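Local coordinates for protein MIPZ (Caulobacter crescentus, PDB 2XJ9) that acts as a dimerising P-loop ATPase that inhibits cell division and positions the division plane, probably through a gradient of nucleoid-bound dimers, at residues I7-E12 / V130-D135; A49-N54 / G231-D236; W181-N186 / V210-G215. The protein carries 1 engineered substitution. All blocks are in the same frame, centred on the assembly; numbering follows the deposited sequence.

Contact 1 (I7-E12 / V130-D135)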
loop_
_atom_site.group_PDB
_atom_site.type_symbol
_atom_site.label_atom_id
_atom_site.label_comp_id
_atom_site.label_asym_id
_atom_site.label_seq_id
_atom_site.Cartn_x
_atom_site.Cartn_y
_atom_site.Cartn_z
ATOM N N ILE A 7 1.325 21.091 3.073
ATOM C CA ILE A 7 0.920 19.828 3.709
ATOM C C ILE A 7 1.506 18.601 3.019
ATOM O O ILE A 7 1.279 18.362 1.833
ATOM C CB ILE A 7 -0.609 19.651 3.738
ATOM C CG1 ILE A 7 -1.258 20.841 4.465
ATOM C CG2 ILE A 7 -0.959 18.310 4.369
ATOM C CD1 ILE A 7 -2.727 21.023 4.185
ATOM N N VAL A 8 2.260 17.818 3.768
ATOM C CA VAL A 8 2.830 16.611 3.212
ATOM C C VAL A 8 2.141 15.380 3.758
ATOM O O VAL A 8 2.160 15.154 4.953
ATOM C CB VAL A 8 4.327 16.538 3.477
ATOM C CG1 VAL A 8 4.801 15.109 3.408
ATOM C CG2 VAL A 8 5.051 17.400 2.467
ATOM N N VAL A 9 1.515 14.606 2.875
ATOM C CA VAL A 9 0.863 13.359 3.260
ATOM C C VAL A 9 1.862 12.210 3.209
ATOM O O VAL A 9 2.386 11.890 2.161
ATOM C CB VAL A 9 -0.298 13.002 2.320
ATOM C CG1 VAL A 9 -0.958 11.765 2.816
ATOM C CG2 VAL A 9 -1.300 14.143 2.218
ATOM N N GLY A 10 2.121 11.571 4.335
ATOM C CA GLY A 10 3.217 10.634 4.363
ATOM C C GLY A 10 3.057 9.381 5.190
ATOM O O GLY A 10 2.469 9.385 6.260
ATOM N N ASN A 11 3.596 8.297 4.653
ATOM C CA ASN A 11 3.770 7.048 5.365
ATOM C C ASN A 11 4.567 6.155 4.433
ATOM O O ASN A 11 4.154 5.948 3.301
ATOM C CB ASN A 11 2.429 6.399 5.647
ATOM C CG ASN A 11 2.509 5.335 6.728
ATOM O OD1 ASN A 11 3.569 4.796 7.017
ATOM N ND2 ASN A 11 1.377 5.029 7.330
ATOM N N GLU A 12 5.716 5.656 4.880
ATOM C CA GLU A 12 6.494 4.734 4.068
ATOM C C GLU A 12 5.717 3.433 3.721
ATOM O O GLU A 12 5.924 2.845 2.663
ATOM C CB GLU A 12 7.802 4.396 4.776
ATOM C CG GLU A 12 8.582 3.286 4.105
ATOM C CD GLU A 12 10.052 3.609 3.956
ATOM O OE1 GLU A 12 10.521 4.554 4.631
ATOM O OE2 GLU A 12 10.723 2.905 3.162
ATOM N N VAL A 130 0.505 14.872 7.528
ATOM C CA VAL A 130 -0.625 13.974 7.774
ATOM C C VAL A 130 -0.213 12.545 7.453
ATOM O O VAL A 130 0.164 12.256 6.324
ATOM C CB VAL A 130 -1.812 14.357 6.911
ATOM C CG1 VAL A 130 -3.005 13.550 7.287
ATOM C CG2 VAL A 130 -2.109 15.819 7.089
ATOM N N THR A 131 -0.254 11.660 8.444
ATOM C CA THR A 131 0.202 10.278 8.263
ATOM C C THR A 131 -0.896 9.260 8.561
ATOM O O THR A 131 -1.035 8.805 9.693
ATOM C CB THR A 131 1.377 9.947 9.169
ATOM O OG1 THR A 131 2.564 10.503 8.616
ATOM C CG2 THR A 131 1.553 8.467 9.254
ATOM N N PRO A 132 -1.677 8.890 7.542
ATOM C CA PRO A 132 -2.769 7.946 7.718
ATOM C C PRO A 132 -2.192 6.570 7.832
ATOM O O PRO A 132 -1.207 6.313 7.175
ATOM C CB PRO A 132 -3.506 8.044 6.397
ATOM C CG PRO A 132 -2.429 8.297 5.428
ATOM C CD PRO A 132 -1.438 9.184 6.124
ATOM N N MET A 133 -2.778 5.705 8.642
ATOM C CA MET A 133 -2.319 4.332 8.692
ATOM C C MET A 133 -3.481 3.348 8.864
ATOM O O MET A 133 -4.576 3.729 9.295
ATOM C CB MET A 133 -1.331 4.148 9.834
ATOM C CG MET A 133 -1.979 3.974 11.189
ATOM S SD MET A 133 -0.760 3.715 12.499
ATOM C CE MET A 133 -0.160 2.064 12.142
ATOM N N ASN A 134 -3.240 2.082 8.515
ATOM C CA ASN A 134 -4.212 1.035 8.767
ATOM C C ASN A 134 -4.181 0.654 10.232
ATOM O O ASN A 134 -3.143 0.706 10.894
ATOM C CB ASN A 134 -3.933 -0.219 7.938
ATOM C CG ASN A 134 -4.239 -0.042 6.456
ATOM O OD1 ASN A 134 -5.395 0.014 6.054
ATOM N ND2 ASN A 134 -3.193 -0.004 5.633
ATOM N N ASP A 135 -5.341 0.259 10.720
ATOM C CA ASP A 135 -5.512 -0.279 12.051
ATOM C C ASP A 135 -4.885 -1.678 12.082
ATOM O O ASP A 135 -5.561 -2.681 11.904
ATOM C CB ASP A 135 -7.008 -0.359 12.298
ATOM C CG ASP A 135 -7.347 -0.609 13.722
ATOM O OD1 ASP A 135 -8.364 -1.308 13.962
ATOM O OD2 ASP A 135 -6.613 -0.099 14.594
#
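Thr131 reaches across to Gly10 with its hydroxyl, and Thr131 OG1 donates to Gly10 O at 2.6 Å, arriving 33° away from the carbonyl plane. Its first torsion (chi1 -78°) holds OG1 beside the backbone N and anti to the carbonyl carbon, which turns the methyl CG2 toward Asn11. The amide of Asn11 is the second polar link: Asn11 ND2 donates to Pro132 O at 2.9 Å, with the acceptor almost in the amide plane and an N-H...O angle of 161°. An asparagine suits this place because its other end, OD1, takes the N-H of Lys13, so one flat group bridges the beginning of the P-loop to the neighbouring strand 128-134, which leads on to Asn134 of the nucleotide pocket. Behind these lie the parallel strands proper, with Val9 opposite Val130. Gly10 N gives Val130 O a good bond of 2.9 Å, whereas the one from Val130 N to Val8 O is weak. Apolar side chains share the face that carries Val9 and Val130: Ile7 CG2 meets Val130 CG2 at 3.9 Å, and Val9 CG1 lies 4.2 Å from Pro132 CD. Pro132 has no N-H to offer, and the hydroxyl of Thr131 supplies the donor to Gly10 O instead. In the second shell, Trp181 NE1 and Tyr159 OH join Gly10 O in gripping this one hydroxyl oxygen. Strand 106-110 flanks strand 5-9 on its other edge, strand 180-186 follows strand 128-134, and the P-loop helix 18-30 packs on Val9, Val130 and Pro132 through Lys18, Ala22 and Ile21.

Contact 2 (A49-N54 / G231-D236)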
loop_
_atom_site.group_PDB
_atom_site.type_symbol
_atom_site.label_atom_id
_atom_site.label_comp_id
_atom_site.label_asym_id
_atom_site.label_seq_id
_atom_site.Cartn_x
_atom_site.Cartn_y
_atom_site.Cartn_z
ATOM N N ALA A 49 -2.232 12.614 -9.257
ATOM C CA ALA A 49 -2.177 13.168 -10.618
ATOM C C ALA A 49 -3.224 12.535 -11.564
ATOM O O ALA A 49 -3.950 13.237 -12.284
ATOM C CB ALA A 49 -0.776 13.021 -11.182
ATOM N N ARG A 50 -3.292 11.206 -11.559
ATOM C CA ARG A 50 -4.341 10.481 -12.262
ATOM C C ARG A 50 -5.733 10.918 -11.814
ATOM O O ARG A 50 -6.627 11.053 -12.641
ATOM C CB ARG A 50 -4.188 8.972 -12.041
ATOM C CG ARG A 50 -2.890 8.362 -12.600
ATOM C CD ARG A 50 -3.046 7.797 -14.019
ATOM N NE ARG A 50 -4.239 8.316 -14.688
ATOM C CZ ARG A 50 -5.339 7.603 -14.922
ATOM N NH1 ARG A 50 -6.386 8.161 -15.522
ATOM N NH2 ARG A 50 -5.395 6.330 -14.560
ATOM N N PHE A 51 -5.936 11.124 -10.514
ATOM C CA PHE A 51 -7.253 11.539 -10.070
ATOM C C PHE A 51 -7.687 12.765 -10.835
ATOM O O PHE A 51 -8.762 12.799 -11.406
ATOM C CB PHE A 51 -7.303 11.827 -8.578
ATOM C CG PHE A 51 -8.662 12.273 -8.103
ATOM C CD1 PHE A 51 -9.683 11.353 -7.917
ATOM C CD2 PHE A 51 -8.928 13.611 -7.862
ATOM C CE1 PHE A 51 -10.945 11.770 -7.488
ATOM C CE2 PHE A 51 -10.189 14.035 -7.442
ATOM C CZ PHE A 51 -11.195 13.125 -7.254
ATOM N N PHE A 52 -6.821 13.765 -10.874
ATOM C CA PHE A 52 -7.176 15.063 -11.441
ATOM C C PHE A 52 -7.144 15.116 -12.965
ATOM O O PHE A 52 -7.867 15.902 -13.575
ATOM C CB PHE A 52 -6.356 16.181 -10.796
ATOM C CG PHE A 52 -6.699 16.406 -9.358
ATOM C CD1 PHE A 52 -5.841 16.016 -8.354
ATOM C CD2 PHE A 52 -7.911 16.974 -9.008
ATOM C CE1 PHE A 52 -6.170 16.211 -7.032
ATOM C CE2 PHE A 52 -8.251 17.170 -7.697
ATOM C CZ PHE A 52 -7.383 16.789 -6.704
ATOM N N GLU A 53 -6.332 14.277 -13.595
ATOM C CA GLU A 53 -6.512 14.068 -15.031
ATOM C C GLU A 53 -7.908 13.513 -15.364
ATOM O O GLU A 53 -8.475 13.862 -16.396
ATOM C CB GLU A 53 -5.440 13.153 -15.602
ATOM C CG GLU A 53 -4.053 13.696 -15.443
ATOM C CD GLU A 53 -2.989 12.714 -15.874
ATOM O OE1 GLU A 53 -3.354 11.538 -16.177
ATOM O OE2 GLU A 53 -1.797 13.131 -15.899
ATOM N N ASN A 54 -8.453 12.660 -14.494
ATOM C CA ASN A 54 -9.789 12.125 -14.697
ATOM C C ASN A 54 -10.850 13.184 -14.440
ATOM O O ASN A 54 -11.911 13.161 -15.059
ATOM C CB ASN A 54 -10.044 10.905 -13.796
ATOM C CG ASN A 54 -9.090 9.747 -14.071
ATOM O OD1 ASN A 54 -8.648 9.543 -15.200
ATOM N ND2 ASN A 54 -8.770 8.985 -13.027
ATOM N N GLY A 231 -12.727 11.210 -11.104
ATOM C CA GLY A 231 -12.007 12.284 -10.466
ATOM C C GLY A 231 -12.995 13.157 -9.735
ATOM O O GLY A 231 -13.016 14.337 -9.944
ATOM N N LEU A 232 -13.827 12.556 -8.895
ATOM C CA LEU A 232 -14.752 13.289 -8.053
ATOM C C LEU A 232 -14.645 12.762 -6.617
ATOM O O LEU A 232 -14.050 11.705 -6.380
ATOM C CB LEU A 232 -16.181 13.101 -8.555
ATOM C CG LEU A 232 -16.596 13.354 -10.013
ATOM C CD1 LEU A 232 -18.026 12.861 -10.260
ATOM C CD2 LEU A 232 -16.486 14.814 -10.370
ATOM N N THR A 233 -15.223 13.492 -5.662
ATOM C CA THR A 233 -15.289 13.035 -4.269
ATOM C C THR A 233 -16.668 13.356 -3.680
ATOM O O THR A 233 -17.508 13.926 -4.373
ATOM C CB THR A 233 -14.195 13.700 -3.413
ATOM O OG1 THR A 233 -14.602 15.022 -3.067
ATOM C CG2 THR A 233 -12.892 13.779 -4.174
ATOM N N ILE A 234 -16.910 12.991 -2.419
ATOM C CA ILE A 234 -18.195 13.311 -1.780
ATOM C C ILE A 234 -18.470 14.813 -1.801
ATOM O O ILE A 234 -19.618 15.252 -1.912
ATOM C CB ILE A 234 -18.285 12.865 -0.293
ATOM C CG1 ILE A 234 -17.005 12.191 0.162
ATOM C CG2 ILE A 234 -19.482 11.986 -0.063
ATOM C CD1 ILE A 234 -15.920 13.168 0.481
ATOM N N ALA A 235 -17.407 15.594 -1.661
ATOM C CA ALA A 235 -17.525 17.033 -1.613
ATOM C C ALA A 235 -18.100 17.598 -2.914
ATOM O O ALA A 235 -18.446 18.769 -2.977
ATOM C CB ALA A 235 -16.174 17.640 -1.320
ATOM N N ASP A 236 -18.206 16.765 -3.944
ATOM C CA ASP A 236 -18.734 17.190 -5.235
ATOM C C ASP A 236 -20.195 16.820 -5.432
ATOM O O ASP A 236 -20.821 17.242 -6.398
ATOM C CB ASP A 236 -17.948 16.538 -6.357
ATOM C CG ASP A 236 -16.575 17.090 -6.490
ATOM O OD1 ASP A 236 -15.620 16.295 -6.410
ATOM O OD2 ASP A 236 -16.455 18.314 -6.689
#
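Thr233, whose methyl CG2 touches the ring of Phe51, is fixed by the carboxylate of Asp236: Asp236 OD1 accepts the N-H of Thr233 at 2.9 Å (Thr233 N to Asp236 OD1) through its anti lone pair, the one directed away from OD2, with an N-H...O angle of 156°. That other oxygen, Asp236 OD2, is held in turn by a salt bridge to Arg55 and a hydrogen bond to Tyr31. Asp236 N returns a bond to Thr233 O, closing the short 3-10 segment 234-236. Against this fixed loop the contact itself is apolar. The ring of Phe51 lies under Gly231, whose CA stands over one face, 3.5 Å from the ring centroid, as a CH-pi contact. The ring swings out from the helix because a chi1 of 179° sets CG anti to the backbone N, and Phe51 CZ comes within 3.6 Å of Thr233 CG2. Glycine is well suited to position 231: its phi is positive, and a CB would run into Phe51 O and the backbone of Asn54. Asn54 adds only its CB, 3.8 Å from Gly231 N. Were Phe51 cut back to an alanine, Gly231 CA and the Thr233 methyl would probably lose their aromatic partner, and a gap would be likely to open between helix and loop. The ring is also steadied along its own helix, since Phe51 CD2 sits over the centre of the Phe52 ring. Arg55 NH1 holds Gly231 O as well, tying the loop twice to helix 47-62. This helix begins at the magnesium-binding Thr47, and its Arg50 pairs with Asp141 of the second subunit. Helix 18-30 packs alongside, with Val23 against Phe51 and Thr27 against Thr233.

Contact 3 (W181-N186 / V210-G215). With AGS (phosphothiophosphoric acid-adenylate ester), chain D.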
loop_
_atom_site.group_PDB
_atom_site.type_symbol
_atom_site.label_atom_id
_atom_site.label_comp_id
_atom_site.label_asym_id
_atom_site.label_seq_id
_atom_site.Cartn_x
_atom_site.Cartn_y
_atom_site.Cartn_z
ATOM N N TRP A 181 2.525 17.216 13.400
ATOM C CA TRP A 181 2.508 15.864 12.865
ATOM C C TRP A 181 1.293 15.098 13.372
ATOM O O TRP A 181 1.158 14.874 14.576
ATOM C CB TRP A 181 3.796 15.124 13.206
ATOM C CG TRP A 181 3.865 13.781 12.551
ATOM C CD1 TRP A 181 3.069 13.319 11.539
ATOM C CD2 TRP A 181 4.764 12.701 12.875
ATOM N NE1 TRP A 181 3.424 12.021 11.212
ATOM C CE2 TRP A 181 4.453 11.623 12.021
ATOM C CE3 TRP A 181 5.799 12.543 13.806
ATOM C CZ2 TRP A 181 5.140 10.436 12.063
ATOM C CZ3 TRP A 181 6.475 11.353 13.847
ATOM C CH2 TRP A 181 6.147 10.316 12.983
ATOM N N VAL A 182 0.406 14.708 12.459
ATOM C CA VAL A 182 -0.818 13.995 12.846
ATOM C C VAL A 182 -0.932 12.592 12.272
ATOM O O VAL A 182 -0.956 12.420 11.066
ATOM C CB VAL A 182 -2.053 14.754 12.372
ATOM C CG1 VAL A 182 -3.271 13.902 12.510
ATOM C CG2 VAL A 182 -2.205 16.035 13.157
ATOM N N VAL A 183 -1.020 11.592 13.132
ATOM C CA VAL A 183 -1.244 10.215 12.694
ATOM C C VAL A 183 -2.714 9.822 12.844
ATOM O O VAL A 183 -3.211 9.741 13.960
ATOM C CB VAL A 183 -0.475 9.229 13.568
ATOM C CG1 VAL A 183 -0.904 7.840 13.239
ATOM C CG2 VAL A 183 0.997 9.370 13.373
ATOM N N LEU A 184 -3.426 9.567 11.750
ATOM C CA LEU A 184 -4.801 9.097 11.902
ATOM C C LEU A 184 -5.032 7.712 11.360
ATOM O O LEU A 184 -4.379 7.301 10.434
ATOM C CB LEU A 184 -5.812 10.099 11.351
ATOM C CG LEU A 184 -5.774 10.674 9.939
ATOM C CD1 LEU A 184 -4.376 10.892 9.548
ATOM C CD2 LEU A 184 -6.469 9.714 8.998
ATOM N N ARG A 185 -5.950 6.980 11.972
ATOM C CA ARG A 185 -6.225 5.600 11.583
ATOM C C ARG A 185 -7.287 5.528 10.501
ATOM O O ARG A 185 -8.379 6.062 10.650
ATOM C CB ARG A 185 -6.683 4.800 12.785
ATOM C CG ARG A 185 -5.674 4.641 13.891
ATOM C CD ARG A 185 -6.055 3.358 14.589
ATOM N NE ARG A 185 -5.802 3.388 15.994
ATOM C CZ ARG A 185 -6.617 3.344 17.047
ATOM N NH1 ARG A 185 -5.999 3.392 18.209
ATOM N NH2 ARG A 185 -7.949 3.254 17.016
ATOM N N ASN A 186 -6.967 4.842 9.418
ATOM C CA ASN A 186 -7.779 4.879 8.214
ATOM C C ASN A 186 -8.327 3.481 7.853
ATOM O O ASN A 186 -7.820 2.466 8.324
ATOM C CB ASN A 186 -6.924 5.487 7.103
ATOM C CG ASN A 186 -7.631 5.539 5.780
ATOM O OD1 ASN A 186 -7.174 4.955 4.785
ATOM N ND2 ASN A 186 -8.748 6.243 5.745
ATOM N N VAL A 210 7.758 10.221 20.176
ATOM C CA VAL A 210 8.125 10.671 18.832
ATOM C C VAL A 210 7.533 12.017 18.445
ATOM O O VAL A 210 7.970 12.644 17.488
ATOM C CB VAL A 210 7.736 9.616 17.759
ATOM C CG1 VAL A 210 7.765 10.230 16.364
ATOM C CG2 VAL A 210 8.659 8.410 17.846
ATOM N N GLY A 211 6.524 12.452 19.181
ATOM C CA GLY A 211 5.971 13.772 18.966
ATOM C C GLY A 211 4.981 13.936 17.820
ATOM O O GLY A 211 5.070 14.877 17.009
ATOM N N PHE A 212 4.015 13.031 17.746
ATOM C CA PHE A 212 2.853 13.302 16.926
ATOM C C PHE A 212 1.603 13.261 17.796
ATOM O O PHE A 212 1.657 12.854 18.963
ATOM C CB PHE A 212 2.755 12.341 15.739
ATOM C CG PHE A 212 2.714 10.905 16.120
ATOM C CD1 PHE A 212 3.830 10.108 15.970
ATOM C CD2 PHE A 212 1.543 10.343 16.617
ATOM C CE1 PHE A 212 3.788 8.771 16.323
ATOM C CE2 PHE A 212 1.491 9.005 16.969
ATOM C CZ PHE A 212 2.616 8.216 16.822
ATOM N N ARG A 213 0.494 13.715 17.230
ATOM C CA ARG A 213 -0.776 13.642 17.896
ATOM C C ARG A 213 -1.773 12.898 17.021
ATOM O O ARG A 213 -1.806 13.062 15.808
ATOM C CB ARG A 213 -1.279 15.038 18.217
ATOM C CG ARG A 213 -1.188 16.000 17.069
ATOM C CD ARG A 213 -1.907 17.297 17.370
ATOM N NE ARG A 213 -2.046 18.095 16.160
ATOM C CZ ARG A 213 -3.191 18.264 15.508
ATOM N NH1 ARG A 213 -4.300 17.711 15.963
ATOM N NH2 ARG A 213 -3.234 19.000 14.408
ATOM N N ILE A 214 -2.586 12.072 17.650
ATOM C CA ILE A 214 -3.506 11.238 16.914
ATOM C C ILE A 214 -4.739 12.014 16.453
ATOM O O ILE A 214 -5.333 12.779 17.210
ATOM C CB ILE A 214 -3.922 10.019 17.746
ATOM C CG1 ILE A 214 -2.680 9.248 18.178
ATOM C CG2 ILE A 214 -4.867 9.140 16.959
ATOM C CD1 ILE A 214 -2.899 8.397 19.381
ATOM N N GLY A 215 -5.102 11.826 15.192
ATOM C CA GLY A 215 -6.306 12.423 14.655
ATOM C C GLY A 215 -7.408 11.384 14.502
ATOM O O GLY A 215 -7.182 10.170 14.671
HETATM P PG AGS D . 0.665 3.683 -2.051
HETATM S S1G AGS D . 1.876 3.167 -1.274
HETATM O O2G AGS D . 0.236 2.832 -3.227
HETATM O O3G AGS D . 0.694 5.144 -2.445
HETATM P PB AGS D . -1.492 4.862 -0.565
HETATM O O1B AGS D . -1.007 5.204 0.826
HETATM O O2B AGS D . -1.565 5.840 -1.711
HETATM O O3B AGS D . -0.585 3.602 -1.022
HETATM P PA AGS D . -4.266 4.557 -1.129
HETATM O O1A AGS D . -4.699 5.974 -0.815
HETATM O O2A AGS D . -4.135 4.132 -2.546
HETATM O O3A AGS D . -2.929 4.199 -0.351
HETATM O "O5'" AGS D . -5.236 3.534 -0.371
HETATM C "C5'" AGS D . -5.010 2.140 -0.485
HETATM C "C4'" AGS D . -6.266 1.440 -1.028
HETATM O "O4'" AGS D . -7.262 1.662 -0.065
HETATM C "C3'" AGS D . -6.845 2.021 -2.307
HETATM O "O3'" AGS D . -7.478 0.981 -3.031
HETATM C "C2'" AGS D . -7.939 2.984 -1.901
HETATM O "O2'" AGS D . -8.933 3.009 -2.936
HETATM C "C1'" AGS D . -8.392 2.346 -0.604
HETATM N N9 AGS D . -8.780 3.181 0.556
HETATM C C8 AGS D . -7.954 3.951 1.302
HETATM N N7 AGS D . -8.624 4.539 2.334
HETATM C C5 AGS D . -9.896 4.107 2.251
HETATM C C6 AGS D . -11.114 4.325 3.015
HETATM N N6 AGS D . -11.091 5.142 4.087
HETATM N N1 AGS D . -12.225 3.680 2.603
HETATM C C2 AGS D . -12.262 2.871 1.532
HETATM N N3 AGS D . -11.190 2.625 0.783
HETATM C C4 AGS D . -10.002 3.203 1.096
#
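Strands 181-186 and 213-215 run parallel, their axes twisted by 40°, and Arg213 bonds to the residues flanking its partner Val182. Arg213 N donates to Trp181 O at 3.0 Å, Val183 N to Arg213 O at 3.2 Å, and Gly215 N continues the pattern to Val183 O at 3.1 Å. Helix 194-210 links the two strands, making a beta-alpha-beta crossover; Gly211, with positive phi, turns the chain out of it. Strand 180-186 leads to Asn186 of the nucleotide-analogue pocket, near the adenine. On the face with Val183, the edge of Phe212 points at the face of Trp181, centroids 4.9 Å apart and planes at 69°, an edge-to-face pair. Phe212 CG sits between the backbone N and the carbonyl carbon (chi1 57°), which brings its ring beneath Val183 CG2, 3.5 Å from the centroid. These three pack as an apolar layer. On the other face Val182 CG2 rests 3.3 Å above the centre of the Arg213 guanidinium. A CB on Gly215 would strike Val182 CG1, so glycine suits this position. Arg213 places NH2 on Asp180, as a salt bridge, and on Ser263 O; its flat face can thus pack on Val182 while its charge is probably largely balanced.

Overall arrangement
From the N terminus, the chain passes through strand 5-9 into the P-loop, and contact 1 closes its loop only when strand 128-134 arrives beside it. Contact 2 opens inside that loop, on helix 47-62, and closes far later at 231-236, so contacts 1 and 2 cross. Contact 3 follows contact 1 in series and closes a short crossover nested inside contact 2. Contacts 1 and 3 lie about 8 Å apart between centres and share the parallel sheet, probably hydrogen-bonded through Met133 O and Asn186 N (2.6 Å). Contact 2, about 26 Å from contact 3 between centres and across the chain's middle, ties the late loop to helix 47-62.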